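Local structure of purine nucleosidase, (IunH-1) (Sulfolobus solfataricus, 3T8J) at residues Y40-K45 and D86-P91; L108-A113 and V138-K143; R254-V259 and N288-Y293. The protein belongs to the nucleosidase clan of alpha/beta proteins, with a largely parallel beta sheet among helices and a bound sodium ion. All coordinates share one frame; numbering follows the deposited sequence. Where two conformers were deposited one is given.

Contact 1 (Y40-K45 and D86-P91); sequences YEQEVK and DVTVEP
Gln42 and Lys45, one helical turn apart on helix 40-53, meet the irregular loop Thr88 to Pro91, a helix-loop packing at the surface of this alpha/beta fold. The joint is small, 277 Å² summed over both sides, and its firm and loose parts can be told apart by geometry. The firm part centres on the backbone of Val89. Gln42 NE2 donates to Val89 O at 3.0 Å with an N-H...O angle of 173°, and this oxygen lies almost exactly in the amide plane, so the bond is both straight and well aligned. The same NE2 is also bonded to Asn46 OD1 in the next turn; two acceptors thus fix the rotation of the amide. A bend at chi2 (60°) turns that amide out of the run of the chain and across the loop, leaving OE1 against Thr88 CB at 3.6 Å, at the margin of the amide contact. Alongside, the side chain of Val89 rests on Asn46 and Trp49, and that of Pro91 on Leu48 and Glu52, so the same helix continues the packing beyond Lys45. CD of Pro91 also meets the lysine chain, which the proline crosses at about a right angle, 3.9 Å from Lys45 CD. The loose side faces solvent at the exposed Glu90. There Lys45 folds twice, at chi2 and chi4, which brings its aliphatic part alongside Glu90 OE1, with Lys45 CG at 3.4 Å from that oxygen. The salt bridge that results is lopsided: Lys45 NZ reaches Glu90 OE1 at 3.1 Å in a weak bond, but meets Glu90 OE2 at 2.8 Å on its syn lone pair.

Contact 2 (L108-A113 and V138-K143); sequences LANEYA and VKKIKK
In the alternating beta-alpha layering of this fold, Ala109 and Lys140 meet where helices 101-111 and 137-140 end, just ahead of the neighbouring parallel strands 116-120 and 141-147. The chains come closest at Ala113 and Lys140, whose CA atoms are 4.4 Å apart, and backbone hydrogen bonds between Lys140 and Gly114 and between Lys142 and Leu116 carry the pairing onward. The apolar side is light: Ala109 CB touches Ile141 CG1 at 4.2 Å, and Ile141 in turn packs on Leu127 of helix 125-133. Lys140 does most of the rest. Its CB lies 3.5 Å from Ala109 O, its CG passes the methyl group of Ala113, and the chain then runs extended past Ala109 O to the amide of Asn110, which it meets obliquely. There Lys140 NZ donates to Asn110 OD1 at 2.7 Å, tilted 24° from the carbonyl plane. Although the CB of Asn110 points away from the partner segment, chi1 of -81° swings the amide back to receive the lysine. Ser136 OG is a second hydrogen-bond partner of NZ. Both partners are neutral, so the ammonium, probably charged as lysines usually are, is held here by hydrogen bonds to dipoles and not by a salt bridge.

Contact 3 (R254-V259 and N288-Y293); sequences REKRFV and NAEIVY
Strands 254-259 and 289-293 run antiparallel with a marked twist, their N-to-C directions 140° apart; Glu255 with Ile291 and Arg257 with Ala289 form the hydrogen-bonded pairs. Ile291 N to Glu255 O is the straightest of these bonds, 2.8 Å with an N-H...O angle of 178°. At the far end Arg257 O receives Asn288 N at 3.0 Å and, weakly, Ala289 N, which defines a classic beta bulge. Beyond it the side chain of Asn288 takes over: its CG, set between the backbone N and the carbonyl carbon, turns the amide towards Val259. OD1 accepts Val259 N at 2.8 Å, while ND2 gives to Val259 O at 3.0 Å, in the carbonyl plane and on a lone pair. With Phe176 O as another acceptor for ND2, three hydrogen bonds fix the rotation of the amide. This pairing belongs to the antiparallel margin of the mixed sheet, where strand 289-295 also borders strand 182-185. Arg254 NH1 forms a salt bridge with Glu290 OE1 at 2.8 Å; the oxygen sits at the guanidinium edge, whereas the donor comes from above the carboxylate, the two planes standing 75° apart. Thr183 OG1 also bonds that oxygen. On the face of Glu255, Arg257 and Ile291, Ile291 CD1 is met by Val259 CG2 at 3.8 Å. Glu255 CG packs against Tyr293 CD1 at 3.6 Å and lies over the centre of one face of the Arg257 guanidinium, whose NH1 bonds Tyr293 OH weakly.

Contact 1 is a surface contact with no buried residue among those touching, whereas contacts 2 and 3 are partly buried and reach the same sheet. Contacts 1 and 3 lie on opposite sides of the chain's centre, their own centres 35 Å apart. Contacts 2 and 3 approach to about 4 Å at their nearest atoms, and Thr183, on strand 182-185 between their strands, bonds both Lys143 of 138-143 and Glu290 of 288-293. Their chemistry follows their places: between the segments of contacts 1 and 2 only side chains donate, while contact 3 is mainly a backbone ladder, with 677 Å² buried and one salt bridge beside it.

Contact 1 (Y40-K45 and D86-P91)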
loop_
_atom_site.group_PDB
_atom_site.type_symbol
_atom_site.label_atom_id
_atom_site.label_comp_id
_atom_site.label_asym_id
_atom_site.label_seq_id
_atom_site.Cartn_x
_atom_site.Cartn_y
_atom_site.Cartn_z
ATOM N N TYR A 40 23.517 11.069 -15.451
ATOM C CA TYR A 40 24.118 11.851 -14.354
ATOM C C TYR A 40 25.484 12.457 -14.725
ATOM O O TYR A 40 25.733 13.634 -14.463
ATOM C CB TYR A 40 24.213 10.959 -13.115
ATOM C CG TYR A 40 25.008 11.472 -11.931
ATOM C CD1 TYR A 40 24.401 12.180 -10.912
ATOM C CD2 TYR A 40 26.361 11.189 -11.817
ATOM C CE1 TYR A 40 25.158 12.611 -9.816
ATOM C CE2 TYR A 40 27.109 11.600 -10.727
ATOM C CZ TYR A 40 26.500 12.297 -9.733
ATOM O OH TYR A 40 27.298 12.655 -8.637
ATOM N N GLU A 41 26.371 11.694 -15.360
ATOM C CA GLU A 41 27.694 12.253 -15.621
ATOM C C GLU A 41 27.633 13.397 -16.665
ATOM O O GLU A 41 28.413 14.352 -16.591
ATOM C CB GLU A 41 28.694 11.169 -16.034
ATOM C CG GLU A 41 28.873 10.032 -15.032
ATOM C CD GLU A 41 29.583 10.445 -13.739
ATOM O OE1 GLU A 41 30.306 11.464 -13.733
ATOM O OE2 GLU A 41 29.430 9.732 -12.722
ATOM N N GLN A 42 26.659 13.356 -17.577
ATOM C CA GLN A 42 26.454 14.458 -18.499
ATOM C C GLN A 42 25.863 15.683 -17.781
ATOM O O GLN A 42 26.154 16.832 -18.145
ATOM C CB GLN A 42 25.606 14.058 -19.715
ATOM C CG GLN A 42 25.505 15.143 -20.803
ATOM C CD GLN A 42 26.864 15.539 -21.400
ATOM O OE1 GLN A 42 27.655 14.660 -21.800
ATOM N NE2 GLN A 42 27.147 16.835 -21.474
ATOM N N GLU A 43 25.039 15.441 -16.774
ATOM C CA GLU A 43 24.516 16.569 -15.968
ATOM C C GLU A 43 25.631 17.353 -15.301
ATOM O O GLU A 43 25.578 18.593 -15.244
ATOM C CB GLU A 43 23.514 16.058 -14.922
ATOM C CG GLU A 43 22.243 15.489 -15.481
ATOM C CD GLU A 43 21.300 14.989 -14.403
ATOM O OE1 GLU A 43 21.790 14.738 -13.265
ATOM O OE2 GLU A 43 20.092 14.866 -14.682
ATOM N N VAL A 44 26.641 16.654 -14.779
ATOM C CA VAL A 44 27.808 17.309 -14.181
ATOM C C VAL A 44 28.565 18.147 -15.219
ATOM O O VAL A 44 28.906 19.312 -15.019
ATOM C CB VAL A 44 28.745 16.289 -13.496
ATOM C CG1 VAL A 44 29.982 16.962 -12.922
ATOM C CG2 VAL A 44 28.026 15.448 -12.445
ATOM N N LYS A 45 28.816 17.548 -16.390
ATOM C CA LYS A 45 29.499 18.256 -17.452
ATOM C C LYS A 45 28.714 19.460 -17.978
ATOM O O LYS A 45 29.295 20.501 -18.273
ATOM C CB LYS A 45 29.859 17.294 -18.604
ATOM C CG LYS A 45 30.783 16.116 -18.202
ATOM C CD LYS A 45 32.104 16.515 -17.602
ATOM C CE LYS A 45 33.012 15.295 -17.299
ATOM N NZ LYS A 45 33.568 14.616 -18.533
ATOM N N ASP A 86 20.379 17.150 -28.592
ATOM C CA ASP A 86 21.286 15.987 -28.624
ATOM C C ASP A 86 22.786 16.288 -28.517
ATOM O O ASP A 86 23.579 15.350 -28.399
ATOM C CB ASP A 86 20.999 15.103 -29.855
ATOM C CG ASP A 86 19.640 14.357 -29.745
ATOM O OD1 ASP A 86 19.183 13.976 -28.626
ATOM O OD2 ASP A 86 19.030 14.139 -30.807
ATOM N N VAL A 87 23.196 17.561 -28.590
ATOM C CA VAL A 87 24.591 17.925 -28.317
ATOM C C VAL A 87 24.956 17.566 -26.875
ATOM O O VAL A 87 24.158 17.784 -25.956
ATOM C CB VAL A 87 24.859 19.430 -28.543
ATOM C CG1 VAL A 87 24.083 20.272 -27.591
ATOM C CG2 VAL A 87 26.354 19.733 -28.430
ATOM N N THR A 88 26.144 16.990 -26.705
ATOM C CA THR A 88 26.688 16.592 -25.419
ATOM C C THR A 88 27.964 17.377 -25.180
ATOM O O THR A 88 29.047 17.016 -25.639
ATOM C CB THR A 88 26.950 15.086 -25.340
ATOM O OG1 THR A 88 27.780 14.682 -26.433
ATOM C CG2 THR A 88 25.624 14.302 -25.416
ATOM N N VAL A 89 27.824 18.474 -24.434
ATOM C CA VAL A 89 28.913 19.412 -24.228
ATOM C C VAL A 89 29.950 18.892 -23.242
ATOM O O VAL A 89 29.696 17.944 -22.504
ATOM C CB VAL A 89 28.411 20.802 -23.685
ATOM C CG1 VAL A 89 27.419 21.459 -24.645
ATOM C CG2 VAL A 89 27.796 20.672 -22.263
ATOM N N GLU A 90 31.108 19.534 -23.240
ATOM C CA GLU A 90 32.221 19.155 -22.377
ATOM C C GLU A 90 32.936 20.453 -21.987
ATOM O O GLU A 90 33.320 21.233 -22.865
ATOM C CB GLU A 90 33.178 18.185 -23.123
ATOM C CG GLU A 90 34.365 17.617 -22.308
ATOM C CD GLU A 90 33.975 16.703 -21.144
ATOM O OE1 GLU A 90 32.779 16.368 -20.988
ATOM O OE2 GLU A 90 34.898 16.320 -20.377
ATOM N N PRO A 91 33.130 20.690 -20.684
ATOM C CA PRO A 91 33.960 21.838 -20.301
ATOM C C PRO A 91 35.390 21.706 -20.791
ATOM O O PRO A 91 35.930 20.584 -20.918
ATOM C CB PRO A 91 33.933 21.797 -18.770
ATOM C CG PRO A 91 33.713 20.344 -18.455
ATOM C CD PRO A 91 32.770 19.855 -19.529
#

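Contact 2 (L108-A113 and V138-K143)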
loop_
_atom_site.group_PDB
_atom_site.type_symbol
_atom_site.label_atom_id
_atom_site.label_comp_id
_atom_site.label_asym_id
_atom_site.label_seq_id
_atom_site.Cartn_x
_atom_site.Cartn_y
_atom_site.Cartn_z
ATOM N N LEU A 108 28.165 24.775 3.687
ATOM C CA LEU A 108 27.677 26.069 3.201
ATOM C C LEU A 108 26.558 26.632 4.104
ATOM O O LEU A 108 26.473 27.849 4.319
ATOM C CB LEU A 108 27.269 25.965 1.725
ATOM C CG LEU A 108 28.475 25.842 0.804
ATOM C CD1 LEU A 108 28.031 25.272 -0.557
ATOM C CD2 LEU A 108 29.226 27.154 0.670
ATOM N N ALA A 109 25.728 25.749 4.642
ATOM C CA ALA A 109 24.691 26.147 5.597
ATOM C C ALA A 109 25.326 26.714 6.856
ATOM O O ALA A 109 24.796 27.643 7.461
ATOM C CB ALA A 109 23.767 24.945 5.917
ATOM N N ASN A 110 26.468 26.177 7.259
ATOM C CA ASN A 110 27.208 26.753 8.379
ATOM C C ASN A 110 27.853 28.078 8.011
ATOM O O ASN A 110 27.766 29.047 8.780
ATOM C CB ASN A 110 28.248 25.759 8.876
ATOM C CG ASN A 110 27.657 24.704 9.805
ATOM O OD1 ASN A 110 26.992 25.051 10.783
ATOM N ND2 ASN A 110 27.997 23.444 9.582
ATOM N N GLU A 111 28.509 28.144 6.849
ATOM C CA GLU A 111 29.213 29.369 6.439
ATOM C C GLU A 111 28.259 30.556 6.273
ATOM O O GLU A 111 28.601 31.701 6.661
ATOM C CB GLU A 111 29.985 29.116 5.139
ATOM C CG GLU A 111 30.665 30.370 4.612
ATOM C CD GLU A 111 31.574 30.159 3.401
ATOM O OE1 GLU A 111 31.577 29.058 2.797
ATOM O OE2 GLU A 111 32.287 31.134 3.031
ATOM N N TYR A 112 27.060 30.281 5.750
ATOM C CA TYR A 112 26.025 31.291 5.481
ATOM C C TYR A 112 24.766 31.102 6.347
ATOM O O TYR A 112 23.654 31.429 5.919
ATOM C CB TYR A 112 25.659 31.283 3.985
ATOM C CG TYR A 112 26.819 31.600 3.068
ATOM C CD1 TYR A 112 27.184 32.917 2.819
ATOM C CD2 TYR A 112 27.555 30.587 2.462
ATOM C CE1 TYR A 112 28.251 33.212 1.973
ATOM C CE2 TYR A 112 28.626 30.881 1.629
ATOM C CZ TYR A 112 28.959 32.186 1.392
ATOM O OH TYR A 112 30.027 32.479 0.551
ATOM N N ALA A 113 24.958 30.660 7.595
ATOM C CA ALA A 113 23.842 30.360 8.500
ATOM C C ALA A 113 22.884 31.533 8.607
ATOM O O ALA A 113 23.293 32.680 8.912
ATOM C CB ALA A 113 24.353 29.971 9.878
ATOM N N VAL A 138 17.843 22.948 8.929
ATOM C CA VAL A 138 16.496 23.479 8.781
ATOM C C VAL A 138 16.407 24.951 9.256
ATOM O O VAL A 138 15.729 25.755 8.624
ATOM C CB VAL A 138 15.472 22.617 9.526
ATOM C CG1 VAL A 138 14.143 23.336 9.656
ATOM C CG2 VAL A 138 15.280 21.282 8.829
ATOM N N LYS A 139 17.115 25.292 10.315
ATOM C CA LYS A 139 17.192 26.704 10.710
ATOM C C LYS A 139 18.235 27.477 9.911
ATOM O O LYS A 139 18.021 28.668 9.582
ATOM C CB LYS A 139 17.450 26.882 12.191
ATOM C CG LYS A 139 17.438 28.393 12.558
ATOM C CD LYS A 139 17.187 28.664 13.969
ATOM C CE LYS A 139 17.444 30.133 14.249
ATOM N NZ LYS A 139 17.122 30.469 15.663
ATOM N N LYS A 140 19.371 26.841 9.613
ATOM C CA LYS A 140 20.483 27.543 8.951
ATOM C C LYS A 140 20.166 27.944 7.506
ATOM O O LYS A 140 20.672 28.964 7.015
ATOM C CB LYS A 140 21.772 26.715 8.996
ATOM C CG LYS A 140 22.279 26.519 10.411
ATOM C CD LYS A 140 23.378 25.509 10.520
ATOM C CE LYS A 140 23.788 25.338 11.984
ATOM N NZ LYS A 140 24.798 24.256 12.141
ATOM N N ILE A 141 19.348 27.153 6.828
ATOM C CA ILE A 141 18.854 27.548 5.517
ATOM C C ILE A 141 17.607 28.429 5.686
ATOM O O ILE A 141 16.578 28.017 6.287
ATOM C CB ILE A 141 18.574 26.303 4.645
ATOM C CG1 ILE A 141 19.892 25.585 4.349
ATOM C CG2 ILE A 141 17.753 26.691 3.402
ATOM C CD1 ILE A 141 19.730 24.186 3.708
ATOM N N LYS A 142 17.693 29.653 5.179
ATOM C CA LYS A 142 16.632 30.649 5.291
ATOM C C LYS A 142 15.355 30.258 4.547
ATOM O O LYS A 142 14.236 30.481 5.011
ATOM C CB LYS A 142 17.173 31.999 4.751
ATOM C CG LYS A 142 16.191 33.128 4.736
ATOM C CD LYS A 142 16.843 34.428 4.311
ATOM C CE LYS A 142 15.838 35.562 4.322
ATOM N NZ LYS A 142 16.501 36.879 4.272
ATOM N N LYS A 143 15.513 29.677 3.359
ATOM C CA LYS A 143 14.408 29.475 2.454
ATOM C C LYS A 143 14.745 28.346 1.471
ATOM O O LYS A 143 15.876 28.276 1.017
ATOM C CB LYS A 143 14.152 30.764 1.671
ATOM C CG LYS A 143 12.911 30.779 0.858
ATOM C CD LYS A 143 11.663 30.845 1.736
ATOM C CE LYS A 143 10.455 30.694 0.880
ATOM N NZ LYS A 143 9.211 30.977 1.661
#

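Contact 3 (R254-V259 and N288-Y293)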
loop_
_atom_site.group_PDB
_atom_site.type_symbol
_atom_site.label_atom_id
_atom_site.label_comp_id
_atom_site.label_asym_id
_atom_site.label_seq_id
_atom_site.Cartn_x
_atom_site.Cartn_y
_atom_site.Cartn_z
ATOM N N ARG A 254 -0.919 32.973 -3.701
ATOM C CA ARG A 254 -0.249 31.961 -2.875
ATOM C C ARG A 254 -1.197 31.482 -1.770
ATOM O O ARG A 254 -2.018 32.269 -1.286
ATOM C CB ARG A 254 1.014 32.541 -2.217
ATOM C CG ARG A 254 2.022 33.171 -3.180
ATOM C CD ARG A 254 3.384 33.301 -2.519
ATOM N NE ARG A 254 4.238 34.315 -3.121
ATOM C CZ ARG A 254 5.514 34.526 -2.784
ATOM N NH1 ARG A 254 6.104 33.794 -1.830
ATOM N NH2 ARG A 254 6.197 35.491 -3.384
ATOM N N GLU A 255 -1.074 30.220 -1.366
ATOM C CA GLU A 255 -1.836 29.663 -0.240
ATOM C C GLU A 255 -0.922 28.812 0.616
ATOM O O GLU A 255 -0.165 28.002 0.096
ATOM C CB GLU A 255 -2.953 28.733 -0.734
ATOM C CG GLU A 255 -3.862 29.309 -1.826
ATOM C CD GLU A 255 -4.794 30.403 -1.346
ATOM O OE1 GLU A 255 -4.940 30.625 -0.111
ATOM O OE2 GLU A 255 -5.406 31.063 -2.223
ATOM N N LYS A 256 -1.006 28.937 1.930
ATOM C CA LYS A 256 -0.276 28.035 2.802
ATOM C C LYS A 256 -1.157 26.823 3.092
ATOM O O LYS A 256 -2.262 26.956 3.634
ATOM C CB LYS A 256 0.109 28.742 4.101
ATOM C CG LYS A 256 1.182 29.801 3.899
ATOM C CD LYS A 256 1.700 30.361 5.232
ATOM C CE LYS A 256 2.869 31.309 5.015
ATOM N NZ LYS A 256 3.362 31.906 6.309
ATOM N N ARG A 257 -0.659 25.640 2.743
ATOM C CA ARG A 257 -1.444 24.414 2.837
ATOM C C ARG A 257 -0.621 23.263 3.390
ATOM O O ARG A 257 0.592 23.413 3.575
ATOM C CB ARG A 257 -2.048 24.116 1.454
ATOM C CG ARG A 257 -3.305 24.991 1.263
ATOM C CD ARG A 257 -3.927 24.960 -0.087
ATOM N NE ARG A 257 -5.086 25.837 -0.146
ATOM C CZ ARG A 257 -5.808 26.081 -1.247
ATOM N NH1 ARG A 257 -5.496 25.519 -2.411
ATOM N NH2 ARG A 257 -6.865 26.880 -1.173
ATOM N N PHE A 258 -1.270 22.129 3.668
ATOM C CA PHE A 258 -0.605 20.941 4.169
ATOM C C PHE A 258 -0.445 19.935 3.013
ATOM O O PHE A 258 -1.455 19.468 2.450
ATOM C CB PHE A 258 -1.373 20.303 5.342
ATOM C CG PHE A 258 -0.771 19.010 5.831
ATOM C CD1 PHE A 258 0.480 18.990 6.411
ATOM C CD2 PHE A 258 -1.483 17.821 5.742
ATOM C CE1 PHE A 258 1.035 17.806 6.860
ATOM C CE2 PHE A 258 -0.937 16.641 6.191
ATOM C CZ PHE A 258 0.320 16.629 6.739
ATOM N N VAL A 259 0.808 19.657 2.663
ATOM C CA VAL A 259 1.154 18.781 1.509
ATOM C C VAL A 259 1.675 17.443 2.029
ATOM O O VAL A 259 2.611 17.410 2.840
ATOM C CB VAL A 259 2.232 19.414 0.646
ATOM C CG1 VAL A 259 2.560 18.471 -0.551
ATOM C CG2 VAL A 259 1.810 20.807 0.134
ATOM N N ASN A 288 2.576 23.127 5.804
ATOM C CA ASN A 288 4.011 22.897 5.660
ATOM C C ASN A 288 4.605 23.498 4.379
ATOM O O ASN A 288 5.814 23.382 4.154
ATOM C CB ASN A 288 4.367 21.398 5.787
ATOM C CG ASN A 288 3.734 20.558 4.726
ATOM O OD1 ASN A 288 2.906 21.052 3.992
ATOM N ND2 ASN A 288 4.115 19.264 4.640
ATOM N N ALA A 289 3.812 24.179 3.569
ATOM C CA ALA A 289 4.324 24.778 2.329
ATOM C C ALA A 289 3.449 25.899 1.854
ATOM O O ALA A 289 2.228 25.830 1.978
ATOM C CB ALA A 289 4.454 23.724 1.220
ATOM N N GLU A 290 4.071 26.936 1.312
ATOM C CA GLU A 290 3.362 27.998 0.641
ATOM C C GLU A 290 3.363 27.644 -0.827
ATOM O O GLU A 290 4.438 27.517 -1.415
ATOM C CB GLU A 290 4.046 29.326 0.848
ATOM C CG GLU A 290 3.339 30.478 0.229
ATOM C CD GLU A 290 4.094 31.773 0.478
ATOM O OE1 GLU A 290 5.278 31.870 0.041
ATOM O OE2 GLU A 290 3.498 32.664 1.101
ATOM N N ILE A 291 2.189 27.502 -1.402
ATOM C CA ILE A 291 2.064 27.051 -2.791
ATOM C C ILE A 291 1.682 28.230 -3.688
ATOM O O ILE A 291 0.770 28.992 -3.383
ATOM C CB ILE A 291 1.005 25.923 -2.915
ATOM C CG1 ILE A 291 1.310 24.794 -1.924
ATOM C CG2 ILE A 291 0.874 25.465 -4.385
ATOM C CD1 ILE A 291 0.291 23.593 -1.978
ATOM N N VAL A 292 2.385 28.376 -4.820
ATOM C CA VAL A 292 2.070 29.402 -5.811
ATOM C C VAL A 292 1.031 28.856 -6.787
ATOM O O VAL A 292 1.247 27.810 -7.411
ATOM C CB VAL A 292 3.336 29.844 -6.575
ATOM C CG1 VAL A 292 2.988 30.799 -7.729
ATOM C CG2 VAL A 292 4.346 30.475 -5.590
ATOM N N TYR A 293 -0.101 29.545 -6.908
ATOM C CA TYR A 293 -1.201 29.106 -7.768
ATOM C C TYR A 293 -1.363 29.944 -9.039
ATOM O O TYR A 293 -2.000 29.483 -9.985
ATOM C CB TYR A 293 -2.525 29.075 -6.972
ATOM C CG TYR A 293 -2.688 27.842 -6.099
ATOM C CD1 TYR A 293 -2.287 27.812 -4.758
ATOM C CD2 TYR A 293 -3.225 26.673 -6.626
ATOM C CE1 TYR A 293 -2.456 26.646 -3.981
ATOM C CE2 TYR A 293 -3.389 25.517 -5.854
ATOM C CZ TYR A 293 -2.981 25.505 -4.533
ATOM O OH TYR A 293 -3.150 24.329 -3.795
#